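Local coordinates for alpha-aminoadipate carrier protein lysW (Sulfolobus tokodaii, PDB 3VPB) that carries covalently attached glutamate or alpha-aminoadipate on its C-terminus while these substrates are converted to ornithine or lysine in arginine and lysine biosynthesis, at residues Gly11-Pro16 with Leu42-Ala47; Glu23-Glu28 with Leu33-Asp38. All coordinates share one frame; numbering follows the deposited sequence.

Overall arrangement
Two strand contacts of different chemistry hold this small zinc-bound, helix-free beta domain together. Interaction 2 pairs strand 24-26 with strand 32-38 inside the three-stranded antiparallel sheet, mostly through backbone hydrogen bonds, and it includes the zinc ligand H27. Interaction 1 joins the third strand of that sheet, 41-46, to strand 12-15 of the separate two-stranded hairpin, purely by apolar side chains in the buried interior. Their centres are about 5 Å apart, and V13 of interaction 1 packs on H27 of interaction 2. Interaction 2 is only partly buried: its I24 and E34 meet another protein chain.

Interaction 1 (Gly11-Pro16 with Leu42-Ala47)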
ATOM      1  N   GLY E  11      26.838  14.282 -10.042  1.00 40.21           N
ATOM      2  CA  GLY E  11      27.165  15.692 -10.114  1.00 40.75           C
ATOM      3  C   GLY E  11      27.840  16.123  -8.821  1.00 41.01           C
ATOM      4  O   GLY E  11      27.956  15.345  -7.871  1.00 40.78           O
ATOM      5  N   ASP E  12      28.300  17.364  -8.791  1.00 41.31           N
ATOM      6  CA  ASP E  12      28.913  17.887  -7.591  1.00 41.40           C
ATOM      7  C   ASP E  12      27.854  18.572  -6.740  1.00 40.91           C
ATOM      8  O   ASP E  12      27.052  19.364  -7.244  1.00 40.32           O
ATOM      9  CB  ASP E  12      30.095  18.813  -7.926  1.00 41.71           C
ATOM     10  CG  ASP E  12      31.407  18.045  -8.131  1.00 42.69           C
ATOM     11  OD1 ASP E  12      31.425  16.804  -7.982  1.00 43.56           O
ATOM     12  OD2 ASP E  12      32.438  18.688  -8.428  1.00 44.67           O
ATOM     13  N   VAL E  13      27.837  18.240  -5.449  1.00 40.70           N
ATOM     14  CA  VAL E  13      26.908  18.873  -4.516  1.00 40.50           C
ATOM     15  C   VAL E  13      27.660  19.677  -3.458  1.00 41.31           C
ATOM     16  O   VAL E  13      28.494  19.138  -2.721  1.00 40.86           O
ATOM     17  CB  VAL E  13      25.978  17.853  -3.811  1.00 40.34           C
ATOM     18  CG1 VAL E  13      24.865  18.578  -3.057  1.00 39.08           C
ATOM     19  CG2 VAL E  13      25.393  16.864  -4.807  1.00 39.51           C
ATOM     20  N   ASN E  14      27.340  20.963  -3.385  1.00 41.88           N
ATOM     21  CA  ASN E  14      27.962  21.841  -2.421  1.00 43.03           C
ATOM     22  C   ASN E  14      27.118  21.866  -1.163  1.00 43.11           C
ATOM     23  O   ASN E  14      26.022  22.419  -1.139  1.00 42.66           O
ATOM     24  CB  ASN E  14      28.174  23.239  -3.012  1.00 43.46           C
ATOM     25  CG  ASN E  14      29.017  23.208  -4.279  1.00 45.44           C
ATOM     26  OD1 ASN E  14      30.117  22.641  -4.302  1.00 47.97           O
ATOM     27  ND2 ASN E  14      28.499  23.810  -5.348  1.00 47.68           N
ATOM     28  N   VAL E  15      27.644  21.227  -0.130  1.00 43.65           N
ATOM     29  CA  VAL E  15      26.964  21.091   1.148  1.00 44.37           C
ATOM     30  C   VAL E  15      27.529  22.134   2.128  1.00 45.16           C
ATOM     31  O   VAL E  15      28.737  22.165   2.369  1.00 45.12           O
ATOM     32  CB  VAL E  15      27.120  19.645   1.690  1.00 44.26           C
ATOM     33  CG1 VAL E  15      26.596  19.513   3.121  1.00 43.68           C
ATOM     34  CG2 VAL E  15      26.423  18.657   0.769  1.00 44.04           C
ATOM     35  N   PRO E  16      26.654  22.996   2.688  1.00 46.01           N
ATOM     36  CA  PRO E  16      27.105  24.081   3.577  1.00 46.60           C
ATOM     37  C   PRO E  16      27.783  23.583   4.864  1.00 47.31           C
ATOM     38  O   PRO E  16      27.572  22.437   5.273  1.00 47.16           O
ATOM     39  CB  PRO E  16      25.805  24.830   3.911  1.00 46.61           C
ATOM     40  CG  PRO E  16      24.698  23.872   3.611  1.00 46.43           C
ATOM     41  CD  PRO E  16      25.190  23.010   2.490  1.00 45.99           C
ATOM     42  N   LEU E  42      31.489  13.109   5.526  1.00 26.30           N
ATOM     43  CA  LEU E  42      30.101  13.392   5.290  1.00 24.61           C
ATOM     44  C   LEU E  42      29.840  12.774   3.926  1.00 24.22           C
ATOM     45  O   LEU E  42      30.722  12.761   3.072  1.00 22.73           O
ATOM     46  CB  LEU E  42      29.854  14.883   5.246  1.00 24.21           C
ATOM     47  CG  LEU E  42      29.097  15.571   6.376  1.00 26.60           C
ATOM     48  CD1 LEU E  42      29.323  14.962   7.785  1.00 24.77           C
ATOM     49  CD2 LEU E  42      29.384  17.073   6.340  1.00 27.73           C
ATOM     50  N   ALA E  43      28.655  12.211   3.743  1.00 23.44           N
ATOM     51  CA  ALA E  43      28.302  11.650   2.455  1.00 24.18           C
ATOM     52  C   ALA E  43      26.817  11.899   2.218  1.00 24.43           C
ATOM     53  O   ALA E  43      26.101  12.362   3.115  1.00 24.71           O
ATOM     54  CB  ALA E  43      28.620  10.155   2.427  1.00 24.09           C
ATOM     55  N   LEU E  44      26.358  11.615   1.005  1.00 24.72           N
ATOM     56  CA  LEU E  44      24.964  11.849   0.656  1.00 24.66           C
ATOM     57  C   LEU E  44      24.310  10.555   0.214  1.00 25.17           C
ATOM     58  O   LEU E  44      24.888   9.808  -0.574  1.00 26.15           O
ATOM     59  CB  LEU E  44      24.899  12.863  -0.469  1.00 24.59           C
ATOM     60  CG  LEU E  44      25.356  14.294  -0.184  1.00 24.24           C
ATOM     61  CD1 LEU E  44      25.471  15.090  -1.462  1.00 24.07           C
ATOM     62  CD2 LEU E  44      24.394  14.976   0.775  1.00 23.85           C
ATOM     63  N   ARG E  45      23.109  10.276   0.706  1.00 25.83           N
ATOM     64  CA  ARG E  45      22.308   9.213   0.087  1.00 26.62           C
ATOM     65  C   ARG E  45      20.881   9.684  -0.200  1.00 26.28           C
ATOM     66  O   ARG E  45      20.471  10.743   0.266  1.00 25.28           O
ATOM     67  CB  ARG E  45      22.330   7.934   0.928  1.00 26.99           C
ATOM     68  CG  ARG E  45      21.845   8.121   2.334  1.00 28.61           C
ATOM     69  CD  ARG E  45      21.592   6.785   2.999  1.00 34.27           C
ATOM     70  NE  ARG E  45      21.396   6.997   4.424  1.00 35.63           N
ATOM     71  CZ  ARG E  45      22.257   6.615   5.366  1.00 38.47           C
ATOM     72  NH1 ARG E  45      23.371   5.955   5.048  1.00 38.46           N
ATOM     73  NH2 ARG E  45      21.993   6.878   6.637  1.00 38.48           N
ATOM     74  N   LEU E  46      20.135   8.895  -0.974  1.00 27.07           N
ATOM     75  CA  LEU E  46      18.744   9.199  -1.303  1.00 27.24           C
ATOM     76  C   LEU E  46      17.913   9.374  -0.041  1.00 27.27           C
ATOM     77  O   LEU E  46      17.945   8.513   0.854  1.00 27.37           O
ATOM     78  CB  LEU E  46      18.149   8.079  -2.163  1.00 27.34           C
ATOM     79  CG  LEU E  46      16.989   8.414  -3.113  1.00 29.41           C
ATOM     80  CD1 LEU E  46      17.427   9.416  -4.174  1.00 29.49           C
ATOM     81  CD2 LEU E  46      16.445   7.153  -3.752  1.00 29.24           C
ATOM     82  N   ALA E  47      17.188  10.489   0.046  1.00 26.85           N
ATOM     83  CA  ALA E  47      16.338  10.758   1.214  1.00 26.94           C
ATOM     84  C   ALA E  47      15.140   9.815   1.184  1.00 27.67           C
ATOM     85  O   ALA E  47      14.761   9.327   0.118  1.00 25.85           O
ATOM     86  CB  ALA E  47      15.851  12.173   1.200  1.00 26.94           C
TER
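L44 reaches across to V13 with one of its two methyl branches. Its CD1 lies 3.7 Å from CB of V13 and almost equally close to both valine methyls, CG1 and CG2, so that a single carbon rests against the branch point rather than against one prong. The two side chains run at a slant to each other. The other valine of the strand makes a looser touch: CG2 of V15 lies over the leucine fork, 4.2 Å from CD2 of L44 and hardly farther from CD1. The CB atoms of V13 and V15 both face L44. With CG placed opposite the carbonyl carbon (chi1 -66°) and the chain nearly straight beyond it (chi2 169°), the leucine projects well out from its strand, bridging backbones whose nearest CA atoms, those of V13 and L44, are 8.9 Å apart. This is face-to-face packing between the two sheets of a zinc-ribbon domain: strand 12-15 pairs with strand 2-5, strand 41-46 with strand 32-38. L4, L33, V35 and V25 also touch L44 in this buried layer. V13 also packs on C6 and H27, two of the zinc ligands.

Interaction 2 (Glu23-Glu28 with Leu33-Asp38); sequences EIVEHE and LEVYND. With ZN (zinc ion), chain B.
V25 and L33 face each other as a hydrogen-bonded antiparallel pair, V25 N giving its hydrogen to L33 O at 2.8 Å and L33 N returning one to V25 O at 2.9 Å. The second bond is the more bent, 144° at the hydrogen. A third, from V35 N to E23 O, is straighter and also 2.9 Å long. Between these bonds lies the non-hydrogen-bonded pair I24 and E34. There CA of I24 makes a C-H contact with L33 O, and CA of E34 one with E23 O. The side chains of I24 and E34 share one face: CD1 of I24 lies 3.9 Å from CG of E34, whose extended chain carries its CD on past the same methyl. On the other face CG2 of V25 meets CB of L33, and CG1 of V25 comes within 4.3 Å of CG1 of V35. The hairpin thus formed leads straight into the zinc site of the ribbon. H27, just beyond strand 24-26, binds zinc through ND1 at 2.1 Å, its CB resting 3.9 Å from CD1 of L33. CG lies anti to the backbone N (chi1 -160°), carrying the ring away from the hairpin to the metal. C6, C9 and C29 complete the site. Held at ND1 by zinc and at NE2 by a hydrogen bond to D12 O, the ring has little freedom to rotate. Outside, I9 of the chain named putative acetylornithine deacetylase packs on both I24 and E34.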
ATOM      1  N   GLU E  23      20.284  16.066   7.761  1.00 30.74           N
ATOM      2  CA  GLU E  23      19.662  17.171   7.028  1.00 30.43           C
ATOM      3  C   GLU E  23      19.409  16.805   5.576  1.00 30.33           C
ATOM      4  O   GLU E  23      20.107  15.980   5.016  1.00 28.71           O
ATOM      5  CB  GLU E  23      20.538  18.412   7.073  1.00 31.22           C
ATOM      6  CG  GLU E  23      20.439  19.183   8.357  1.00 34.17           C
ATOM      7  CD  GLU E  23      21.019  20.557   8.229  1.00 38.87           C
ATOM      8  OE1 GLU E  23      20.335  21.461   7.691  1.00 41.25           O
ATOM      9  OE2 GLU E  23      22.165  20.731   8.681  1.00 41.36           O
ATOM     10  N   ILE E  24      18.399  17.437   4.987  1.00 30.51           N
ATOM     11  CA  ILE E  24      17.996  17.172   3.614  1.00 31.64           C
ATOM     12  C   ILE E  24      18.552  18.243   2.689  1.00 32.07           C
ATOM     13  O   ILE E  24      18.509  19.438   3.026  1.00 32.50           O
ATOM     14  CB  ILE E  24      16.451  17.171   3.499  1.00 31.70           C
ATOM     15  CG1 ILE E  24      15.837  16.052   4.346  1.00 32.15           C
ATOM     16  CG2 ILE E  24      16.002  17.069   2.043  1.00 32.28           C
ATOM     17  CD1 ILE E  24      16.399  14.672   4.102  1.00 32.22           C
ATOM     18  N   VAL E  25      19.080  17.822   1.537  1.00 32.54           N
ATOM     19  CA  VAL E  25      19.524  18.760   0.490  1.00 33.12           C
ATOM     20  C   VAL E  25      18.959  18.342  -0.873  1.00 33.34           C
ATOM     21  O   VAL E  25      18.909  17.149  -1.201  1.00 32.56           O
ATOM     22  CB  VAL E  25      21.085  18.923   0.422  1.00 33.27           C
ATOM     23  CG1 VAL E  25      21.656  19.306   1.783  1.00 34.32           C
ATOM     24  CG2 VAL E  25      21.781  17.673  -0.089  1.00 33.54           C
ATOM     25  N   GLU E  26      18.536  19.330  -1.657  1.00 34.04           N
ATOM     26  CA  GLU E  26      17.984  19.075  -2.974  1.00 34.66           C
ATOM     27  C   GLU E  26      19.053  19.239  -4.028  1.00 34.11           C
ATOM     28  O   GLU E  26      19.847  20.180  -3.973  1.00 34.46           O
ATOM     29  CB  GLU E  26      16.845  20.044  -3.273  1.00 35.89           C
ATOM     30  CG  GLU E  26      15.590  19.768  -2.483  1.00 38.66           C
ATOM     31  CD  GLU E  26      14.380  19.584  -3.377  1.00 44.26           C
ATOM     32  OE1 GLU E  26      13.298  19.260  -2.836  1.00 44.80           O
ATOM     33  OE2 GLU E  26      14.520  19.754  -4.619  1.00 46.24           O
ATOM     34  N   HIS E  27      19.104  18.317  -4.980  1.00 32.86           N
ATOM     35  CA  HIS E  27      20.045  18.463  -6.063  1.00 32.38           C
ATOM     36  C   HIS E  27      19.333  18.714  -7.380  1.00 32.07           C
ATOM     37  O   HIS E  27      18.169  18.343  -7.541  1.00 31.41           O
ATOM     38  CB  HIS E  27      20.993  17.266  -6.159  1.00 31.91           C
ATOM     39  CG  HIS E  27      22.242  17.571  -6.916  1.00 33.01           C
ATOM     40  ND1 HIS E  27      22.729  16.757  -7.916  1.00 33.50           N
ATOM     41  CD2 HIS E  27      23.074  18.642  -6.861  1.00 34.14           C
ATOM     42  CE1 HIS E  27      23.835  17.291  -8.412  1.00 33.25           C
ATOM     43  NE2 HIS E  27      24.059  18.438  -7.797  1.00 33.93           N
ATOM     44  N   GLU E  28      20.060  19.327  -8.312  1.00 31.87           N
ATOM     45  CA  GLU E  28      19.495  19.821  -9.581  1.00 32.23           C
ATOM     46  C   GLU E  28      19.014  18.702 -10.512  1.00 31.14           C
ATOM     47  O   GLU E  28      18.290  18.957 -11.468  1.00 30.97           O
ATOM     48  CB  GLU E  28      20.516  20.710 -10.305  1.00 32.59           C
ATOM     49  CG  GLU E  28      21.945  20.162 -10.232  1.00 36.35           C
ATOM     50  CD  GLU E  28      22.888  20.725 -11.282  1.00 40.72           C
ATOM     51  OE1 GLU E  28      23.727  19.940 -11.779  1.00 42.15           O
ATOM     52  OE2 GLU E  28      22.802  21.937 -11.599  1.00 43.04           O
ATOM     53  N   LEU E  33      18.129  14.404  -1.116  1.00 27.01           N
ATOM     54  CA  LEU E  33      19.271  13.699  -0.541  1.00 26.67           C
ATOM     55  C   LEU E  33      19.346  13.970   0.952  1.00 26.66           C
ATOM     56  O   LEU E  33      18.891  15.012   1.417  1.00 27.43           O
ATOM     57  CB  LEU E  33      20.584  14.143  -1.224  1.00 26.32           C
ATOM     58  CG  LEU E  33      20.628  14.023  -2.761  1.00 26.68           C
ATOM     59  CD1 LEU E  33      21.870  14.719  -3.377  1.00 27.06           C
ATOM     60  CD2 LEU E  33      20.547  12.574  -3.200  1.00 23.94           C
ATOM     61  N   GLU E  34      19.910  13.026   1.696  1.00 26.29           N
ATOM     62  CA  GLU E  34      20.133  13.193   3.123  1.00 26.39           C
ATOM     63  C   GLU E  34      21.627  13.160   3.390  1.00 25.56           C
ATOM     64  O   GLU E  34      22.330  12.305   2.855  1.00 25.31           O
ATOM     65  CB  GLU E  34      19.469  12.051   3.875  1.00 26.91           C
ATOM     66  CG  GLU E  34      19.280  12.294   5.360  1.00 30.74           C
ATOM     67  CD  GLU E  34      18.061  11.547   5.890  1.00 37.13           C
ATOM     68  OE1 GLU E  34      17.533  11.951   6.949  1.00 40.21           O
ATOM     69  OE2 GLU E  34      17.629  10.554   5.240  1.00 41.05           O
ATOM     70  N   VAL E  35      22.126  14.070   4.218  1.00 25.06           N
ATOM     71  CA  VAL E  35      23.532  13.932   4.614  1.00 24.92           C
ATOM     72  C   VAL E  35      23.677  12.917   5.756  1.00 25.56           C
ATOM     73  O   VAL E  35      22.793  12.797   6.618  1.00 25.65           O
ATOM     74  CB  VAL E  35      24.321  15.308   4.793  1.00 25.79           C
ATOM     75  CG1 VAL E  35      23.461  16.544   4.547  1.00 24.71           C
ATOM     76  CG2 VAL E  35      25.164  15.379   6.080  1.00 25.64           C
ATOM     77  N   TYR E  36      24.757  12.137   5.713  1.00 25.13           N
ATOM     78  CA  TYR E  36      25.042  11.175   6.772  1.00 25.64           C
ATOM     79  C   TYR E  36      26.549  11.095   6.996  1.00 26.65           C
ATOM     80  O   TYR E  36      27.332  11.590   6.186  1.00 24.64           O
ATOM     81  CB  TYR E  36      24.434   9.791   6.462  1.00 25.38           C
ATOM     82  CG  TYR E  36      25.117   9.009   5.361  1.00 25.87           C
ATOM     83  CD1 TYR E  36      25.991   7.955   5.664  1.00 26.33           C
ATOM     84  CD2 TYR E  36      24.878   9.301   4.019  1.00 26.04           C
ATOM     85  CE1 TYR E  36      26.619   7.222   4.651  1.00 25.86           C
ATOM     86  CE2 TYR E  36      25.490   8.566   3.000  1.00 27.04           C
ATOM     87  CZ  TYR E  36      26.359   7.530   3.329  1.00 26.36           C
ATOM     88  OH  TYR E  36      26.982   6.818   2.336  1.00 27.66           O
ATOM     89  N   ASN E  37      26.934  10.482   8.109  1.00 28.29           N
ATOM     90  CA  ASN E  37      28.337  10.292   8.438  1.00 30.38           C
ATOM     91  C   ASN E  37      28.799   8.881   8.096  1.00 31.47           C
ATOM     92  O   ASN E  37      28.149   7.900   8.448  1.00 30.90           O
ATOM     93  CB  ASN E  37      28.577  10.579   9.918  1.00 31.15           C
ATOM     94  CG  ASN E  37      29.999  10.264  10.347  1.00 32.67           C
ATOM     95  OD1 ASN E  37      30.961  10.771   9.776  1.00 34.15           O
ATOM     96  ND2 ASN E  37      30.131   9.415  11.357  1.00 34.64           N
ATOM     97  N   ASP E  38      29.912   8.800   7.382  1.00 32.64           N
ATOM     98  CA  ASP E  38      30.535   7.533   7.041  1.00 34.54           C
ATOM     99  C   ASP E  38      31.982   7.645   7.536  1.00 34.87           C
ATOM    100  O   ASP E  38      32.833   8.174   6.829  1.00 35.46           O
ATOM    101  CB  ASP E  38      30.447   7.337   5.519  1.00 34.91           C
ATOM    102  CG  ASP E  38      30.677   5.894   5.082  1.00 37.37           C
ATOM    103  OD1 ASP E  38      31.832   5.433   5.122  1.00 39.81           O
ATOM    104  OD2 ASP E  38      29.705   5.232   4.665  1.00 40.34           O
TER
HETATM  105 ZN    ZN B 100      22.182  14.762  -8.421  1.00 28.46          ZN